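PDB 2A6Z: Emp47p (form2) from Saccharomyces cerevisiae, which serves as a calcium-independent lectin-type cargo receptor in the secretion of glycoproteins and is required for Emp46p to leave the endoplasmic reticulum. Local coordinates for residues 46-51 and 198-203; 82-87 and 110-115; 72-77 and 149-154. All blocks are in the same frame, centred on the assembly; numbering follows the deposited sequence.

Contact 1: 46-51 and 198-203; sequences NSKGSL and TAQNGA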
loop_
_atom_site.group_PDB
_atom_site.type_symbol
_atom_site.label_atom_id
_atom_site.label_comp_id
_atom_site.label_asym_id
_atom_site.label_seq_id
_atom_site.Cartn_x
_atom_site.Cartn_y
_atom_site.Cartn_z
ATOM N N ASN A 46 4.612 17.362 -7.922
ATOM C CA ASN A 46 3.277 17.475 -7.374
ATOM C C ASN A 46 2.257 16.686 -8.215
ATOM O O ASN A 46 1.339 17.240 -8.806
ATOM C CB ASN A 46 2.831 18.934 -7.267
ATOM C CG ASN A 46 1.657 19.067 -6.341
ATOM O OD1 ASN A 46 1.136 18.117 -5.704
ATOM N ND2 ASN A 46 1.208 20.274 -6.191
ATOM N N SER A 47 2.473 15.387 -8.189
ATOM C CA SER A 47 1.620 14.440 -8.933
ATOM C C SER A 47 1.038 13.417 -7.996
ATOM O O SER A 47 1.490 13.265 -6.843
ATOM C CB SER A 47 2.399 13.726 -10.055
ATOM O OG SER A 47 3.592 13.094 -9.548
ATOM N N LYS A 48 0.020 12.713 -8.490
ATOM C CA LYS A 48 -0.741 11.724 -7.761
ATOM C C LYS A 48 -1.043 10.559 -8.691
ATOM O O LYS A 48 -1.275 10.737 -9.867
ATOM C CB LYS A 48 -2.057 12.253 -7.175
ATOM C CG LYS A 48 -1.843 13.313 -6.102
ATOM C CD LYS A 48 -3.121 13.912 -5.554
ATOM C CE LYS A 48 -2.853 14.685 -4.276
ATOM N NZ LYS A 48 -3.988 15.564 -3.875
ATOM N N GLY A 49 -1.077 9.355 -8.100
ATOM C CA GLY A 49 -1.356 8.161 -8.904
ATOM C C GLY A 49 -2.000 7.116 -8.014
ATOM O O GLY A 49 -1.734 7.043 -6.799
ATOM N N SER A 50 -2.834 6.255 -8.624
ATOM C CA SER A 50 -3.452 5.133 -7.937
ATOM C C SER A 50 -3.402 3.885 -8.795
ATOM O O SER A 50 -3.349 3.942 -10.027
ATOM C CB SER A 50 -4.883 5.436 -7.507
ATOM O OG SER A 50 -5.681 5.667 -8.648
ATOM N N LEU A 51 -3.485 2.754 -8.122
ATOM C CA LEU A 51 -3.434 1.443 -8.782
ATOM C C LEU A 51 -4.257 0.488 -7.926
ATOM O O LEU A 51 -3.813 0.185 -6.792
ATOM C CB LEU A 51 -2.011 1.003 -8.932
ATOM C CG LEU A 51 -1.799 -0.420 -9.492
ATOM C CD1 LEU A 51 -2.313 -0.533 -10.920
ATOM C CD2 LEU A 51 -0.336 -0.805 -9.383
ATOM N N THR A 198 -1.635 3.902 -3.520
ATOM C CA THR A 198 -1.815 5.272 -3.975
ATOM C C THR A 198 -0.603 6.054 -3.485
ATOM O O THR A 198 0.034 5.732 -2.472
ATOM C CB THR A 198 -3.115 5.887 -3.431
ATOM O OG1 THR A 198 -3.070 5.990 -2.015
ATOM C CG2 THR A 198 -4.322 5.052 -3.807
ATOM N N ALA A 199 -0.292 7.154 -4.178
ATOM C CA ALA A 199 0.865 7.965 -3.721
ATOM C C ALA A 199 0.685 9.388 -4.226
ATOM O O ALA A 199 -0.010 9.669 -5.194
ATOM C CB ALA A 199 2.204 7.414 -4.169
ATOM N N GLN A 200 1.399 10.282 -3.513
ATOM C CA GLN A 200 1.513 11.673 -3.895
ATOM C C GLN A 200 2.935 12.119 -3.527
ATOM O O GLN A 200 3.486 11.627 -2.524
ATOM C CB GLN A 200 0.475 12.553 -3.197
ATOM C CG GLN A 200 0.774 12.692 -1.683
ATOM C CD GLN A 200 -0.293 13.350 -0.869
ATOM O OE1 GLN A 200 -1.472 13.262 -1.302
ATOM N NE2 GLN A 200 0.131 13.967 0.248
ATOM N N ASN A 201 3.499 13.072 -4.254
ATOM C CA ASN A 201 4.764 13.630 -3.842
ATOM C C ASN A 201 4.691 15.070 -3.325
ATOM O O ASN A 201 5.675 15.542 -2.741
ATOM C CB ASN A 201 5.879 13.439 -4.890
ATOM C CG ASN A 201 5.552 14.013 -6.231
ATOM O OD1 ASN A 201 4.590 14.781 -6.390
ATOM N ND2 ASN A 201 6.362 13.669 -7.234
ATOM N N GLY A 202 3.558 15.715 -3.503
ATOM C CA GLY A 202 3.362 17.099 -2.967
ATOM C C GLY A 202 4.303 18.069 -3.615
ATOM O O GLY A 202 4.838 17.846 -4.692
ATOM N N ALA A 203 4.436 19.211 -2.953
ATOM C CA ALA A 203 5.109 20.375 -3.527
ATOM C C ALA A 203 6.352 20.795 -2.725
ATOM O O ALA A 203 6.977 21.781 -3.102
ATOM C CB ALA A 203 4.164 21.558 -3.598
HETATM O O HOH W 1 1.191 15.426 -5.055
HETATM O O HOH W 2 -4.476 13.258 -1.357
#
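Asn201 reaches across to Ser47 with its side-chain oxygen: OD1 accepts the backbone N-H of Ser47 at 2.8 Å (N to OD1), the donor tilted somewhat from the amide's carbonyl plane. In return the backbone N of Asn201 donates to Ser47 O, so one asparagine holds Ser47 from both ends just before strand 48-51 begins. Beyond it the two antiparallel strands pair regularly: Gly49 N bonds to Ala199 O, and Ala199 N to Gly49 O at 3.0 Å. On the more exposed face Lys48 runs beside Gln200, pointing the same way. Its CB passes 3.8 Å from Ala199 O. With CG anti to the carbonyl carbon (chi1 -65°), the chain starts alongside its partner, CG lying 3.8 Å from Gln200 CB. Extended from there, it brings CE to 3.6 Å from Gln200 OE1. NZ at the tip meets a water only weakly; that same water donates to Gln200 OE1 at 3.0 Å, while NE2 of this amide is taken by Asp79 O. Past the strand ends a second water replaces the direct pairing: it accepts from Gly202 N at 2.8 Å and lies close to Asn46 OD1 and Ser47 O. Ser47 OG and Asn201 ND2 both turn to Asn44 O, tying the end of the ladder to the preceding loop. Strand 48-58 is flanked on its other side by strand 26-30, where Glu30 takes Ser50 OG, whereas strand 192-200 continues the sheet into strand 81-88 through backbone bonds of Thr198 and Gln200.

Contact 2: 82-87 and 110-115; sequences ISFWFV and LLVDNN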
loop_
_atom_site.group_PDB
_atom_site.type_symbol
_atom_site.label_atom_id
_atom_site.label_comp_id
_atom_site.label_asym_id
_atom_site.label_seq_id
_atom_site.Cartn_x
_atom_site.Cartn_y
_atom_site.Cartn_z
ATOM N N ILE A 82 3.400 7.131 0.266
ATOM C CA ILE A 82 2.777 6.011 -0.490
ATOM C C ILE A 82 1.968 5.195 0.519
ATOM O O ILE A 82 2.453 4.901 1.615
ATOM C CB ILE A 82 3.815 5.174 -1.274
ATOM C CG1 ILE A 82 3.139 4.039 -2.068
ATOM C CG2 ILE A 82 4.947 4.625 -0.397
ATOM C CD1 ILE A 82 4.030 3.347 -3.060
ATOM N N SER A 83 0.746 4.896 0.125
ATOM C CA SER A 83 -0.190 4.155 0.993
ATOM C C SER A 83 -0.663 2.892 0.298
ATOM O O SER A 83 -1.028 2.872 -0.887
ATOM C CB SER A 83 -1.409 5.013 1.254
ATOM O OG SER A 83 -1.155 6.027 2.214
ATOM N N PHE A 84 -0.684 1.811 1.084
ATOM C CA PHE A 84 -1.155 0.490 0.662
ATOM C C PHE A 84 -2.431 0.194 1.428
ATOM O O PHE A 84 -2.460 0.350 2.641
ATOM C CB PHE A 84 -0.094 -0.592 0.934
ATOM C CG PHE A 84 1.241 -0.275 0.316
ATOM C CD1 PHE A 84 1.574 -0.748 -0.938
ATOM C CD2 PHE A 84 2.197 0.489 1.003
ATOM C CE1 PHE A 84 2.792 -0.468 -1.517
ATOM C CE2 PHE A 84 3.398 0.820 0.422
ATOM C CZ PHE A 84 3.698 0.312 -0.849
ATOM N N TRP A 85 -3.476 -0.203 0.702
ATOM C CA TRP A 85 -4.815 -0.226 1.266
ATOM C C TRP A 85 -5.422 -1.635 1.285
ATOM O O TRP A 85 -5.208 -2.408 0.339
ATOM C CB TRP A 85 -5.744 0.652 0.425
ATOM C CG TRP A 85 -5.290 2.081 0.310
ATOM C CD1 TRP A 85 -4.495 2.600 -0.683
ATOM C CD2 TRP A 85 -5.603 3.162 1.206
ATOM N NE1 TRP A 85 -4.291 3.966 -0.462
ATOM C CE2 TRP A 85 -4.970 4.314 0.671
ATOM C CE3 TRP A 85 -6.369 3.272 2.380
ATOM C CZ2 TRP A 85 -5.070 5.584 1.288
ATOM C CZ3 TRP A 85 -6.468 4.520 2.965
ATOM C CH2 TRP A 85 -5.826 5.660 2.430
ATOM N N PHE A 86 -6.207 -1.887 2.297
ATOM C CA PHE A 86 -7.046 -3.081 2.402
ATOM C C PHE A 86 -8.349 -2.616 3.086
ATOM O O PHE A 86 -8.389 -2.522 4.296
ATOM C CB PHE A 86 -6.292 -4.163 3.189
ATOM C CG PHE A 86 -7.118 -5.438 3.397
ATOM C CD1 PHE A 86 -7.279 -6.303 2.311
ATOM C CD2 PHE A 86 -7.705 -5.765 4.621
ATOM C CE1 PHE A 86 -8.013 -7.487 2.437
ATOM C CE2 PHE A 86 -8.407 -6.926 4.750
ATOM C CZ PHE A 86 -8.550 -7.801 3.660
ATOM N N VAL A 87 -9.336 -2.260 2.264
ATOM C CA VAL A 87 -10.465 -1.482 2.792
ATOM C C VAL A 87 -11.819 -1.985 2.214
ATOM O O VAL A 87 -11.894 -2.340 1.035
ATOM C CB VAL A 87 -10.331 0.040 2.512
ATOM C CG1 VAL A 87 -9.035 0.591 3.157
ATOM C CG2 VAL A 87 -10.316 0.375 1.036
ATOM N N LEU A 110 -1.635 1.209 5.196
ATOM C CA LEU A 110 -0.187 1.143 5.542
ATOM C C LEU A 110 0.464 2.325 4.838
ATOM O O LEU A 110 0.424 2.400 3.605
ATOM C CB LEU A 110 0.450 -0.161 5.068
ATOM C CG LEU A 110 -0.153 -1.413 5.667
ATOM C CD1 LEU A 110 0.501 -2.662 5.083
ATOM C CD2 LEU A 110 -0.013 -1.453 7.182
ATOM N N LEU A 111 1.049 3.212 5.631
ATOM C CA LEU A 111 1.630 4.448 5.100
ATOM C C LEU A 111 3.151 4.390 5.202
ATOM O O LEU A 111 3.682 4.179 6.313
ATOM C CB LEU A 111 1.130 5.656 5.899
ATOM C CG LEU A 111 1.775 7.003 5.523
ATOM C CD1 LEU A 111 1.454 7.407 4.091
ATOM C CD2 LEU A 111 1.270 8.073 6.499
ATOM N N VAL A 112 3.841 4.599 4.091
ATOM C CA VAL A 112 5.276 4.803 4.082
ATOM C C VAL A 112 5.510 6.279 3.770
ATOM O O VAL A 112 5.100 6.803 2.736
ATOM C CB VAL A 112 5.980 3.874 3.074
ATOM C CG1 VAL A 112 7.447 4.229 2.973
ATOM C CG2 VAL A 112 5.765 2.416 3.455
ATOM N N ASP A 113 6.160 6.966 4.718
ATOM C CA ASP A 113 6.419 8.408 4.553
ATOM C C ASP A 113 7.508 8.801 5.506
ATOM O O ASP A 113 8.039 7.998 6.301
ATOM C CB ASP A 113 5.161 9.272 4.679
ATOM C CG ASP A 113 4.918 9.754 6.105
ATOM O OD1 ASP A 113 4.929 8.912 7.031
ATOM O OD2 ASP A 113 4.776 10.997 6.283
ATOM N N ASN A 114 7.890 10.101 5.458
ATOM C CA ASN A 114 8.997 10.551 6.291
ATOM C C ASN A 114 8.676 11.877 6.995
ATOM O O ASN A 114 9.603 12.503 7.523
ATOM C CB ASN A 114 10.301 10.623 5.523
ATOM C CG ASN A 114 10.386 11.756 4.522
ATOM O OD1 ASN A 114 9.523 12.613 4.475
ATOM N ND2 ASN A 114 11.433 11.699 3.707
ATOM N N ASN A 115 7.425 12.323 6.967
ATOM C CA ASN A 115 7.065 13.636 7.517
ATOM C C ASN A 115 6.699 13.617 8.993
ATOM O O ASN A 115 6.385 14.691 9.519
ATOM C CB ASN A 115 5.911 14.228 6.689
ATOM C CG ASN A 115 5.938 15.765 6.700
ATOM O OD1 ASN A 115 6.997 16.393 6.736
ATOM N ND2 ASN A 115 4.762 16.325 6.636
#
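Phe84 CG stands anti to its own carbonyl carbon (chi1 -54°), which swings the ring along the neighbouring strand until CE2 lies 4.2 Å from Val112 CG2. That methyl comes at the ring edge, near its plane, and it too is anti to its carbonyl carbon, CG1 having the place opposite the backbone N (chi1 173°). On the same face Ile82 sends CG1 away and keeps CG2 beside the partner strand, 3.7 Å from Val112 CB. Leu110 closes the row, its CB 4.2 Å from Phe84 CB. Beneath these side chains lies a regular antiparallel ladder of short, nearly straight bonds. Ile82 and Val112 exchange two, with Val112 N to Ile82 O at 2.9 Å. Phe84 and Leu110 exchange two more, Phe84 N to Leu110 O at 2.8 Å. Between them the non-hydrogen-bonded pair Ser83 and Leu111 turns to the other face, where Leu111 CD1 comes to 3.7 Å from Ile82 O. Farther along segment 110-115, Asp113 OD2 accepts Asn115 N from above the carboxylate plane, forming an Asx turn. The Phe84, Leu110 and Val112 face looks at the second sheet, meeting Trp67, Phe69, Ile159 and Val161. Two antiparallel sheets packed through such an apolar layer make the beta sandwich of the legume-like lectins.

Contact 3: 72-77 and 149-154; sequences VGYSGQ and GYQDSS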
loop_
_atom_site.group_PDB
_atom_site.type_symbol
_atom_site.label_atom_id
_atom_site.label_comp_id
_atom_site.label_asym_id
_atom_site.label_seq_id
_atom_site.Cartn_x
_atom_site.Cartn_y
_atom_site.Cartn_z
ATOM N N VAL A 72 12.420 6.626 -5.966
ATOM C CA VAL A 72 13.665 7.124 -6.562
ATOM C C VAL A 72 13.505 8.619 -6.869
ATOM O O VAL A 72 12.401 9.132 -7.029
ATOM C CB VAL A 72 14.083 6.349 -7.848
ATOM C CG1 VAL A 72 14.487 4.927 -7.458
ATOM C CG2 VAL A 72 12.960 6.341 -8.864
ATOM N N GLY A 73 14.666 9.278 -6.979
ATOM C CA GLY A 73 14.710 10.631 -7.533
ATOM C C GLY A 73 14.727 11.753 -6.537
ATOM O O GLY A 73 14.891 12.913 -6.988
ATOM N N TYR A 74 14.600 11.478 -5.232
ATOM C CA TYR A 74 14.590 12.569 -4.279
ATOM C C TYR A 74 14.950 12.042 -2.867
ATOM O O TYR A 74 14.478 11.017 -2.426
ATOM C CB TYR A 74 13.201 13.215 -4.166
ATOM C CG TYR A 74 13.207 14.422 -3.275
ATOM C CD1 TYR A 74 13.809 15.603 -3.708
ATOM C CD2 TYR A 74 12.656 14.401 -2.000
ATOM C CE1 TYR A 74 13.846 16.718 -2.926
ATOM C CE2 TYR A 74 12.710 15.554 -1.213
ATOM C CZ TYR A 74 13.299 16.700 -1.669
ATOM O OH TYR A 74 13.322 17.808 -0.865
ATOM N N SER A 75 15.789 12.814 -2.193
ATOM C CA SER A 75 16.076 12.548 -0.769
ATOM C C SER A 75 15.807 13.841 -0.005
ATOM O O SER A 75 16.337 14.881 -0.343
ATOM C CB SER A 75 17.573 12.266 -0.606
ATOM O OG SER A 75 17.917 12.106 0.748
ATOM N N GLY A 76 14.978 13.727 1.015
ATOM C CA GLY A 76 14.642 14.865 1.876
ATOM C C GLY A 76 13.206 14.683 2.402
ATOM O O GLY A 76 12.365 13.988 1.914
ATOM N N GLN A 77 12.940 15.261 3.541
ATOM C CA GLN A 77 11.583 15.211 4.093
ATOM C C GLN A 77 10.589 15.894 3.215
ATOM O O GLN A 77 10.802 16.989 2.703
ATOM C CB GLN A 77 11.617 15.839 5.495
ATOM C CG GLN A 77 10.199 15.586 6.123
ATOM C CD GLN A 77 10.431 16.110 7.585
ATOM O OE1 GLN A 77 9.579 16.167 8.409
ATOM N NE2 GLN A 77 11.734 16.405 7.803
ATOM N N GLY A 149 13.714 2.924 6.073
ATOM C CA GLY A 149 14.276 3.828 5.064
ATOM C C GLY A 149 13.786 3.373 3.661
ATOM O O GLY A 149 13.740 2.184 3.335
ATOM N N TYR A 150 13.396 4.323 2.847
ATOM C CA TYR A 150 12.848 4.015 1.513
ATOM C C TYR A 150 13.315 4.969 0.431
ATOM O O TYR A 150 13.202 4.647 -0.750
ATOM C CB TYR A 150 11.291 3.905 1.524
ATOM C CG TYR A 150 10.704 5.242 1.876
ATOM C CD1 TYR A 150 10.304 6.149 0.867
ATOM C CD2 TYR A 150 10.540 5.650 3.217
ATOM C CE1 TYR A 150 9.783 7.376 1.154
ATOM C CE2 TYR A 150 10.022 6.916 3.480
ATOM C CZ TYR A 150 9.627 7.781 2.475
ATOM O OH TYR A 150 9.161 9.000 2.824
ATOM N N GLN A 151 13.741 6.197 0.748
ATOM C CA GLN A 151 13.971 7.157 -0.331
ATOM C C GLN A 151 15.256 6.867 -1.047
ATOM O O GLN A 151 16.217 6.362 -0.462
ATOM C CB GLN A 151 14.118 8.629 0.185
ATOM C CG GLN A 151 12.767 9.189 0.628
ATOM C CD GLN A 151 12.913 10.673 0.849
ATOM O OE1 GLN A 151 13.870 11.125 1.450
ATOM N NE2 GLN A 151 11.957 11.446 0.365
ATOM N N ASP A 152 15.265 7.248 -2.321
ATOM C CA ASP A 152 16.510 7.362 -3.073
ATOM C C ASP A 152 17.261 6.037 -3.119
ATOM O O ASP A 152 18.490 5.976 -2.997
ATOM C CB ASP A 152 17.357 8.508 -2.466
ATOM C CG ASP A 152 18.525 8.929 -3.310
ATOM O OD1 ASP A 152 19.544 9.364 -2.705
ATOM O OD2 ASP A 152 18.478 8.846 -4.561
ATOM N N SER A 153 16.526 4.961 -3.363
ATOM C CA SER A 153 17.169 3.663 -3.671
ATOM C C SER A 153 16.425 3.020 -4.815
ATOM O O SER A 153 15.214 2.847 -4.789
ATOM C CB SER A 153 17.177 2.711 -2.480
ATOM O OG SER A 153 17.726 1.460 -2.871
ATOM N N SER A 154 17.217 2.602 -5.829
ATOM C CA SER A 154 16.667 1.918 -6.978
ATOM C C SER A 154 16.374 0.459 -6.726
ATOM O O SER A 154 15.753 -0.171 -7.579
ATOM C CB SER A 154 17.723 2.043 -8.134
ATOM O OG SER A 154 17.729 3.386 -8.597
HETATM O O HOH W 3 17.095 7.804 -6.507
HETATM O O HOH W 4 13.443 8.870 -3.790
#
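Gly76 O is gripped by two side-chain amides: Gln151 NE2 donates to it at 3.0 Å from across the contact, and Asn114 ND2, from segment 110-115, is its second donor. The place is one end of the lectin beta sandwich, where the loop leaving strand 63-72 for the other sheet meets the turn leading into strand 153-164. Gln151 uses both ends of its amide on one glycine. Its OE1 accepts Gly76 N at 2.9 Å in an almost straight bond (176°), whereas the NE2 bond is more bent (144°). The pair fixes the rotation of the amide and holds the exposed loop backbone close to the turn. Gln151 can do this because CG is anti to the carbonyl carbon and the chain then runs extended, passing alongside Tyr74 O before reaching Gly76; NE2 has a further, weak bond to Glu209. The Tyr74 ring runs beside the amide and points the same way, its plane at 85° to it, with NE2 at the ring edge 3.8 Å from CD2. At its far end Tyr74 OH is bonded to Asn205. Farther along, direct bonds give way to water. One water accepts Asp152 N at 2.8 Å and donates to Tyr74 O at 2.7 Å, linking the two backbones. Another donates to the carboxylate, 2.6 Å from Asp152 OD2, and accepts Gly73 N at 2.9 Å. At the end next to strand 210-220 the contact is van der Waals: Val72, already backbone-bonded to Ser210, sets its CG1 methyl against the backbone of the turn, 3.5 Å from Ser153 O.

How the contacts relate
Contact 2 lies deepest, its centre about 5 Å from the centre of the chain, and is built of apolar side chains over a complete strand ladder. Contact 1, partly buried, belongs to the same sheet: strands 192-200 and 81-88 are neighbours, joined by Thr198 O to Ser83 N and by Thr198 OG1 to Trp85 NE1. There the ladder frays into asparagine and water bonds. Contact 3 is a surface meeting of loops, beside the other sheet, and relies on one glutamine amide and bridging waters. It touches contact 2 where Tyr150 packs on Asp113 and Asn114, but does not touch contact 1, the nearest atoms being about 7 Å apart.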